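Local structure of transcriptional regulator (Streptococcus pneumoniae, 2GNP) at residues A[7-10]-A[11-14]; A[13-16]-A[17-21]; A[236-239]-A[240-244]. The protein probably regulates transcription in response to a small effector, through a putative sugar-binding domain with a Rossmann-like arrangement of helices around a mainly parallel sheet. All coordinates share one frame; numbering follows the deposited sequence.

Contact 1: residues A[7-10]-A[11-14]; sequences TNMF and KLEN
Met-9 and Leu-12 lie alongside each other one helical turn apart, on the side of the helix turned to the protein. Met-9 is a selenomethionine, and its SE stands 4.2 Å from CD2 of Leu-12, an ordinary van der Waals distance. With CG anti to the backbone N (chi1 -163°), the Met-9 chain then bends at both following torsions, which brings the heavy SE atom beside the leucine. The two apolar chains pack tightly into the fold, resting on Ile-27 of strand 24-28 and on Lys-253, and Leu-12 also reaches Ile-256 and Leu-260 of helix 253-264. Selenomethionine stands in here for methionine, whose long apolar chain can bend to follow its neighbours. These are successive turns of helix 5-20, an amphipathic helix laid against the edge of the Rossmann-like domain, and its backbone is stitched by i to i+4 bonds such as Glu-13 N to Met-9 O at 2.9 Å.

The more exposed side differs in cover rather than in distance, and it is polar. Here the Asn-14 side chain reaches back over one face of the Phe-10 ring: its ND2 lies 3.3 Å above the ring plane, displaced toward the rim near CE1, and the amide is turned 75° to the ring, consistent with a weak amide-pi contact. Asn-8 and Lys-11 run side by side more loosely, with OD1 of Asn-8 3.7 Å from CE of Lys-11, a contact with the methylene rather than the ammonium. CG of Glu-13 packs 3.2 Å from Met-9 O, while the extended acid accepts a hydrogen bond through OE2 from the backbone N of Ile-27.

Contact 2: residues A[13-16]-A[17-21]; sequences ENYV and KEKYS
Glu-13 and Lys-17 are joined through the backbone and again through a water. Glu-13 O accepts the amide of Lys-17 at 2.8 Å, while the side-chain charges stay apart, OE1 of Glu-13 lying 5.4 Å from NZ of Lys-17. A single water bridges that gap, donating to OE1 and accepting from NZ; the other carboxylate oxygen, OE2, is bonded to the backbone N of Ile-27.

Asn-14 lies alongside the same lysine, pointing the same way. The Lys-17 chain bends at its third torsion (chi3 -72°), which carries its amine round to Asn-14 OD1 for a weak hydrogen bond of 3.3 Å from NZ. A long, flexible lysine suits this place because it can serve the amide and the water together.

Tyr-15 has two water links to the next turn. Its carbonyl O accepts from Lys-19 N and also from a water that donates to Glu-18 OE2. Its hydroxyl OH is 2.5 Å from another water, which accepts a bond from Lys-19 NZ, so ring and lysine are linked although OH and NZ are 4.3 Å apart.

Val-16 faces inward, where its CG1 meets Tyr-20 CD1 at 3.9 Å and the side chains cross at a slant. The compact valine also packs on Leu-25 of strand 24-28, and Tyr-20 touches Leu-260, Leu-238 and Leu-241 while its OH bonds Asp-263. Tyr-20 thus reaches both helix 234-242 and helix 253-264 from the last turn of helix 5-20; Ser-21, with positive phi, follows. On the polar side, water-mediated and weak bonds imply that the charges are probably coupled only softly, while Val-16 and Tyr-20 join the helix to the strand and helices beside it.

Contact 3: residues A[236-239]-A[240-244]; sequences SILS and VLRAN
Leu-238 and Arg-242, one turn apart, meet with the leucine branch laid over the guanidinium. CD2 of Leu-238 sits 3.6 Å above the guanidinium plane, over its centre, and 3.7 Å from CZ of Arg-242. Both conformations serve this: the leucine has CG anti to its backbone N (chi1 176°), which sends the branch toward the next turn, and the arginine is fully extended from CG to NE, so that its flat end passes across the methyl. The second methyl, CD1, is 3.8 Å from NE of Arg-242. An arginine suits the place because its face accepts an apolar neighbour while its N-H groups take polar partners: NH2 makes a salt bridge to Asp-263 and NH1 a hydrogen bond to Ser-197 O, and the two together probably fix the rotation of the group.

The helix is the crossover of the beta-alpha-beta unit made by strand 223-227, helix 234-242 and strand 248-252, a building block of Rossmann-like folds, and a Schellman motif with positive phi at Asn-244 closes it.

On another flank Ile-237 and Leu-241 lie side by side, CG2 of the isoleucine 4.0 Å from CD1 of the leucine. Leu-241 instead has CG beside the backbone N (chi1 -67°), which sets its CG 3.2 Å from Ile-237 O; both residues pack on helix 253-264. Val-240 turns CG2 to 3.3 Å from Ser-236 O and presses on Ile-158 and Phe-195. The small serines bury their hydroxyls: Ser-236 OG bonds chiefly to Val-187 O and Ser-239 OG to Asp-196 O, while Gly-159 O and Ser-235 O, respectively, may share the proton.

Overall arrangement
From the N terminus, contacts 1 and 2 follow each other along helix 5-20, sharing Glu-13 and Asn-14, with centres about 10 Å apart. Neither closes a long loop, each spanning successive helical turns, and contact 3 does the same on helix 234-242 far later in the chain. Contacts 1 and 2 overlap, contact 3 follows both in series, and none encloses or crosses another. Contacts 2 and 3 touch in space at the ends of their helices, where Asn-244 ND2 probably bonds Tyr-20 O at 2.9 Å. Contact 1 stays clear of contact 3, about 9 Å away between nearest atoms. Helix 253-264 receives side chains from all three, tying the N-terminal helix to the crossover helix.

Contact 1: residues A[7-10]-A[11-14]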
loop_
_atom_site.group_PDB
_atom_site.type_symbol
_atom_site.label_atom_id
_atom_site.label_comp_id
_atom_site.label_asym_id
_atom_site.label_seq_id
_atom_site.Cartn_x
_atom_site.Cartn_y
_atom_site.Cartn_z
ATOM N N THR A 7 0.032 -27.981 -4.878
ATOM C CA THR A 7 -1.057 -28.273 -3.953
ATOM C C THR A 7 -0.799 -27.718 -2.551
ATOM O O THR A 7 -1.661 -27.026 -1.985
ATOM C CB THR A 7 -1.269 -29.768 -3.852
ATOM O OG1 THR A 7 -1.770 -30.220 -5.108
ATOM C CG2 THR A 7 -2.266 -30.129 -2.759
ATOM N N ASN A 8 0.345 -28.088 -1.969
ATOM C CA ASN A 8 0.755 -27.569 -0.674
ATOM C C ASN A 8 0.763 -26.032 -0.624
ATOM O O ASN A 8 0.407 -25.462 0.410
ATOM C CB ASN A 8 2.142 -28.095 -0.307
ATOM C CG ASN A 8 2.099 -29.501 0.282
ATOM O OD1 ASN A 8 1.040 -29.989 0.690
ATOM N ND2 ASN A 8 3.267 -30.145 0.360
HETATM N N MSE A 9 1.211 -25.373 -1.697
HETATM C CA MSE A 9 1.133 -23.906 -1.789
HETATM C C MSE A 9 -0.317 -23.440 -1.639
HETATM O O MSE A 9 -0.584 -22.516 -0.875
HETATM C CB MSE A 9 1.699 -23.354 -3.105
HETATM C CG MSE A 9 1.992 -21.862 -3.031
HETATM SE SE MSE A 9 3.146 -21.286 -1.540
HETATM C CE MSE A 9 4.339 -22.653 -1.721
ATOM N N PHE A 10 -1.239 -24.107 -2.340
ATOM C CA PHE A 10 -2.667 -23.757 -2.307
ATOM C C PHE A 10 -3.203 -23.933 -0.870
ATOM O O PHE A 10 -3.895 -23.034 -0.329
ATOM C CB PHE A 10 -3.417 -24.629 -3.336
ATOM C CG PHE A 10 -4.893 -24.347 -3.448
ATOM C CD1 PHE A 10 -5.818 -25.358 -3.169
ATOM C CD2 PHE A 10 -5.357 -23.102 -3.889
ATOM C CE1 PHE A 10 -7.216 -25.126 -3.304
ATOM C CE2 PHE A 10 -6.746 -22.852 -4.028
ATOM C CZ PHE A 10 -7.668 -23.864 -3.726
ATOM N N LYS A 11 -2.855 -25.058 -0.235
ATOM C CA LYS A 11 -3.200 -25.329 1.165
ATOM C C LYS A 11 -2.714 -24.181 2.073
ATOM O O LYS A 11 -3.501 -23.677 2.902
ATOM C CB LYS A 11 -2.649 -26.694 1.627
ATOM C CG LYS A 11 -2.656 -26.958 3.183
ATOM C CD LYS A 11 -2.792 -28.474 3.623
ATOM C CE LYS A 11 -1.613 -29.377 3.231
ATOM N NZ LYS A 11 -1.721 -30.693 3.982
ATOM N N LEU A 12 -1.458 -23.755 1.888
ATOM C CA LEU A 12 -0.887 -22.701 2.723
ATOM C C LEU A 12 -1.655 -21.400 2.486
ATOM O O LEU A 12 -1.991 -20.716 3.452
ATOM C CB LEU A 12 0.608 -22.473 2.450
ATOM C CG LEU A 12 1.350 -21.352 3.190
ATOM C CD1 LEU A 12 1.311 -21.536 4.750
ATOM C CD2 LEU A 12 2.825 -21.251 2.625
ATOM N N GLU A 13 -1.909 -21.069 1.217
ATOM C CA GLU A 13 -2.710 -19.877 0.868
ATOM C C GLU A 13 -4.058 -19.902 1.610
ATOM O O GLU A 13 -4.469 -18.899 2.244
ATOM C CB GLU A 13 -2.910 -19.758 -0.651
ATOM C CG GLU A 13 -1.573 -19.468 -1.405
ATOM C CD GLU A 13 -1.783 -19.217 -2.916
ATOM O OE1 GLU A 13 -2.844 -19.618 -3.428
ATOM O OE2 GLU A 13 -0.884 -18.622 -3.576
ATOM N N ASN A 14 -4.756 -21.040 1.560
ATOM C CA ASN A 14 -6.110 -21.137 2.149
ATOM C C ASN A 14 -6.049 -21.047 3.660
ATOM O O ASN A 14 -6.921 -20.431 4.291
ATOM C CB ASN A 14 -6.806 -22.446 1.730
ATOM C CG ASN A 14 -7.206 -22.434 0.258
ATOM O OD1 ASN A 14 -7.424 -21.365 -0.324
ATOM N ND2 ASN A 14 -7.267 -23.616 -0.368
#

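Contact 2: residues A[13-16]-A[17-21]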
loop_
_atom_site.group_PDB
_atom_site.type_symbol
_atom_site.label_atom_id
_atom_site.label_comp_id
_atom_site.label_asym_id
_atom_site.label_seq_id
_atom_site.Cartn_x
_atom_site.Cartn_y
_atom_site.Cartn_z
ATOM N N GLU A 13 -1.909 -21.069 1.217
ATOM C CA GLU A 13 -2.710 -19.877 0.868
ATOM C C GLU A 13 -4.058 -19.902 1.610
ATOM O O GLU A 13 -4.469 -18.899 2.244
ATOM C CB GLU A 13 -2.910 -19.758 -0.651
ATOM C CG GLU A 13 -1.573 -19.468 -1.405
ATOM C CD GLU A 13 -1.783 -19.217 -2.916
ATOM O OE1 GLU A 13 -2.844 -19.618 -3.428
ATOM O OE2 GLU A 13 -0.884 -18.622 -3.576
ATOM N N ASN A 14 -4.756 -21.040 1.560
ATOM C CA ASN A 14 -6.110 -21.137 2.149
ATOM C C ASN A 14 -6.049 -21.047 3.660
ATOM O O ASN A 14 -6.921 -20.431 4.291
ATOM C CB ASN A 14 -6.806 -22.446 1.730
ATOM C CG ASN A 14 -7.206 -22.434 0.258
ATOM O OD1 ASN A 14 -7.424 -21.365 -0.324
ATOM N ND2 ASN A 14 -7.267 -23.616 -0.368
ATOM N N TYR A 15 -5.023 -21.660 4.225
ATOM C CA TYR A 15 -4.733 -21.580 5.645
ATOM C C TYR A 15 -4.589 -20.130 6.133
ATOM O O TYR A 15 -5.230 -19.717 7.136
ATOM C CB TYR A 15 -3.484 -22.398 5.985
ATOM C CG TYR A 15 -3.041 -22.291 7.402
ATOM C CD1 TYR A 15 -2.019 -21.381 7.775
ATOM C CD2 TYR A 15 -3.588 -23.129 8.391
ATOM C CE1 TYR A 15 -1.574 -21.287 9.082
ATOM C CE2 TYR A 15 -3.132 -23.057 9.696
ATOM C CZ TYR A 15 -2.137 -22.129 10.043
ATOM O OH TYR A 15 -1.675 -22.032 11.333
ATOM N N VAL A 16 -3.805 -19.340 5.397
ATOM C CA VAL A 16 -3.515 -17.971 5.803
ATOM C C VAL A 16 -4.779 -17.130 5.534
ATOM O O VAL A 16 -5.143 -16.261 6.336
ATOM C CB VAL A 16 -2.287 -17.406 4.994
ATOM C CG1 VAL A 16 -2.161 -15.841 5.180
ATOM C CG2 VAL A 16 -0.996 -18.129 5.344
ATOM N N LYS A 17 -5.466 -17.345 4.415
ATOM C CA LYS A 17 -6.734 -16.608 4.155
ATOM C C LYS A 17 -7.763 -16.828 5.272
ATOM O O LYS A 17 -8.399 -15.885 5.728
ATOM C CB LYS A 17 -7.342 -16.940 2.823
ATOM C CG LYS A 17 -6.566 -16.335 1.696
ATOM C CD LYS A 17 -7.271 -16.574 0.405
ATOM C CE LYS A 17 -7.165 -17.997 0.008
ATOM N NZ LYS A 17 -7.678 -18.267 -1.404
ATOM N N GLU A 18 -7.981 -18.084 5.653
ATOM C CA GLU A 18 -8.963 -18.365 6.711
ATOM C C GLU A 18 -8.461 -17.805 8.070
ATOM O O GLU A 18 -9.267 -17.266 8.877
ATOM C CB GLU A 18 -9.219 -19.867 6.748
ATOM C CG GLU A 18 -10.489 -20.263 7.502
ATOM C CD GLU A 18 -10.290 -20.200 9.008
ATOM O OE1 GLU A 18 -11.312 -19.938 9.692
ATOM O OE2 GLU A 18 -9.120 -20.395 9.499
ATOM N N LYS A 19 -7.158 -17.860 8.300
ATOM C CA LYS A 19 -6.590 -17.423 9.596
ATOM C C LYS A 19 -6.874 -15.933 9.845
ATOM O O LYS A 19 -7.227 -15.538 10.959
ATOM C CB LYS A 19 -5.099 -17.764 9.744
ATOM C CG LYS A 19 -4.487 -17.392 11.112
ATOM C CD LYS A 19 -3.027 -17.774 11.192
ATOM C CE LYS A 19 -2.384 -17.551 12.552
ATOM N NZ LYS A 19 -2.908 -18.577 13.544
ATOM N N TYR A 20 -6.672 -15.121 8.810
ATOM C CA TYR A 20 -6.782 -13.666 8.942
ATOM C C TYR A 20 -8.016 -13.096 8.324
ATOM O O TYR A 20 -8.236 -11.879 8.361
ATOM C CB TYR A 20 -5.543 -12.987 8.361
ATOM C CG TYR A 20 -4.303 -13.411 9.084
ATOM C CD1 TYR A 20 -3.391 -14.308 8.510
ATOM C CD2 TYR A 20 -4.056 -12.953 10.382
ATOM C CE1 TYR A 20 -2.234 -14.720 9.202
ATOM C CE2 TYR A 20 -2.920 -13.323 11.075
ATOM C CZ TYR A 20 -1.990 -14.219 10.507
ATOM O OH TYR A 20 -0.841 -14.664 11.171
ATOM N N SER A 21 -8.856 -13.957 7.750
ATOM C CA SER A 21 -10.066 -13.531 7.071
ATOM C C SER A 21 -9.784 -12.580 5.906
ATOM O O SER A 21 -10.459 -11.553 5.661
ATOM C CB SER A 21 -11.140 -13.044 8.043
ATOM O OG SER A 21 -12.177 -12.355 7.356
HETATM O O HOH W 1 -5.211 -18.306 -2.738
HETATM O O HOH W 2 -6.645 -21.207 9.102
HETATM O O HOH W 3 -3.619 -21.549 12.766
#

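Contact 3: residues A[236-239]-A[240-244]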
loop_
_atom_site.group_PDB
_atom_site.type_symbol
_atom_site.label_atom_id
_atom_site.label_comp_id
_atom_site.label_asym_id
_atom_site.label_seq_id
_atom_site.Cartn_x
_atom_site.Cartn_y
_atom_site.Cartn_z
ATOM N N SER A 236 4.951 -5.453 9.970
ATOM C CA SER A 236 4.005 -4.546 9.293
ATOM C C SER A 236 2.887 -5.331 8.592
ATOM O O SER A 236 1.677 -4.998 8.688
ATOM C CB SER A 236 4.697 -3.630 8.277
ATOM O OG SER A 236 5.813 -3.001 8.874
ATOM N N ILE A 237 3.268 -6.391 7.892
ATOM C CA ILE A 237 2.282 -7.206 7.203
ATOM C C ILE A 237 1.350 -7.884 8.213
ATOM O O ILE A 237 0.125 -7.910 8.037
ATOM C CB ILE A 237 2.991 -8.230 6.255
ATOM C CG1 ILE A 237 3.728 -7.470 5.093
ATOM C CG2 ILE A 237 1.991 -9.203 5.699
ATOM C CD1 ILE A 237 4.662 -8.371 4.329
ATOM N N LEU A 238 1.916 -8.346 9.323
ATOM C CA LEU A 238 1.061 -9.004 10.314
ATOM C C LEU A 238 0.019 -7.991 10.864
ATOM O O LEU A 238 -1.161 -8.319 11.053
ATOM C CB LEU A 238 1.957 -9.536 11.418
ATOM C CG LEU A 238 1.223 -10.187 12.619
ATOM C CD1 LEU A 238 0.302 -11.348 12.173
ATOM C CD2 LEU A 238 2.288 -10.645 13.592
ATOM N N SER A 239 0.446 -6.747 11.049
ATOM C CA SER A 239 -0.466 -5.666 11.548
ATOM C C SER A 239 -1.619 -5.455 10.580
ATOM O O SER A 239 -2.802 -5.444 10.945
ATOM C CB SER A 239 0.232 -4.336 11.705
ATOM O OG SER A 239 1.232 -4.362 12.700
ATOM N N VAL A 240 -1.250 -5.324 9.309
ATOM C CA VAL A 240 -2.249 -5.097 8.239
ATOM C C VAL A 240 -3.228 -6.270 8.171
ATOM O O VAL A 240 -4.451 -6.067 8.021
ATOM C CB VAL A 240 -1.448 -4.918 6.917
ATOM C CG1 VAL A 240 -2.370 -5.007 5.780
ATOM C CG2 VAL A 240 -0.692 -3.524 6.979
ATOM N N LEU A 241 -2.716 -7.494 8.297
ATOM C CA LEU A 241 -3.585 -8.690 8.310
ATOM C C LEU A 241 -4.556 -8.666 9.531
ATOM O O LEU A 241 -5.758 -8.954 9.406
ATOM C CB LEU A 241 -2.744 -9.938 8.336
ATOM C CG LEU A 241 -1.959 -10.148 7.056
ATOM C CD1 LEU A 241 -1.030 -11.358 7.219
ATOM C CD2 LEU A 241 -2.973 -10.377 5.937
ATOM N N ARG A 242 -3.966 -8.445 10.714
ATOM C CA ARG A 242 -4.723 -8.298 11.981
ATOM C C ARG A 242 -5.901 -7.350 11.936
ATOM O O ARG A 242 -6.980 -7.729 12.422
ATOM C CB ARG A 242 -3.790 -7.933 13.147
ATOM C CG ARG A 242 -3.155 -9.167 13.707
ATOM C CD ARG A 242 -2.010 -8.767 14.654
ATOM N NE ARG A 242 -1.397 -9.965 15.241
ATOM C CZ ARG A 242 -0.353 -9.914 16.069
ATOM N NH1 ARG A 242 0.181 -8.743 16.358
ATOM N NH2 ARG A 242 0.155 -11.011 16.606
ATOM N N ALA A 243 -5.706 -6.169 11.347
ATOM C CA ALA A 243 -6.710 -5.096 11.287
ATOM C C ALA A 243 -7.511 -5.153 9.993
ATOM O O ALA A 243 -8.387 -4.304 9.740
ATOM C CB ALA A 243 -6.017 -3.759 11.457
ATOM N N ASN A 244 -7.208 -6.158 9.163
ATOM C CA ASN A 244 -7.915 -6.309 7.860
ATOM C C ASN A 244 -7.902 -5.012 7.069
ATOM O O ASN A 244 -8.927 -4.603 6.519
ATOM C CB ASN A 244 -9.355 -6.814 8.026
ATOM C CG ASN A 244 -9.399 -8.185 8.663
ATOM O OD1 ASN A 244 -9.703 -8.323 9.842
ATOM N ND2 ASN A 244 -9.101 -9.197 7.884
#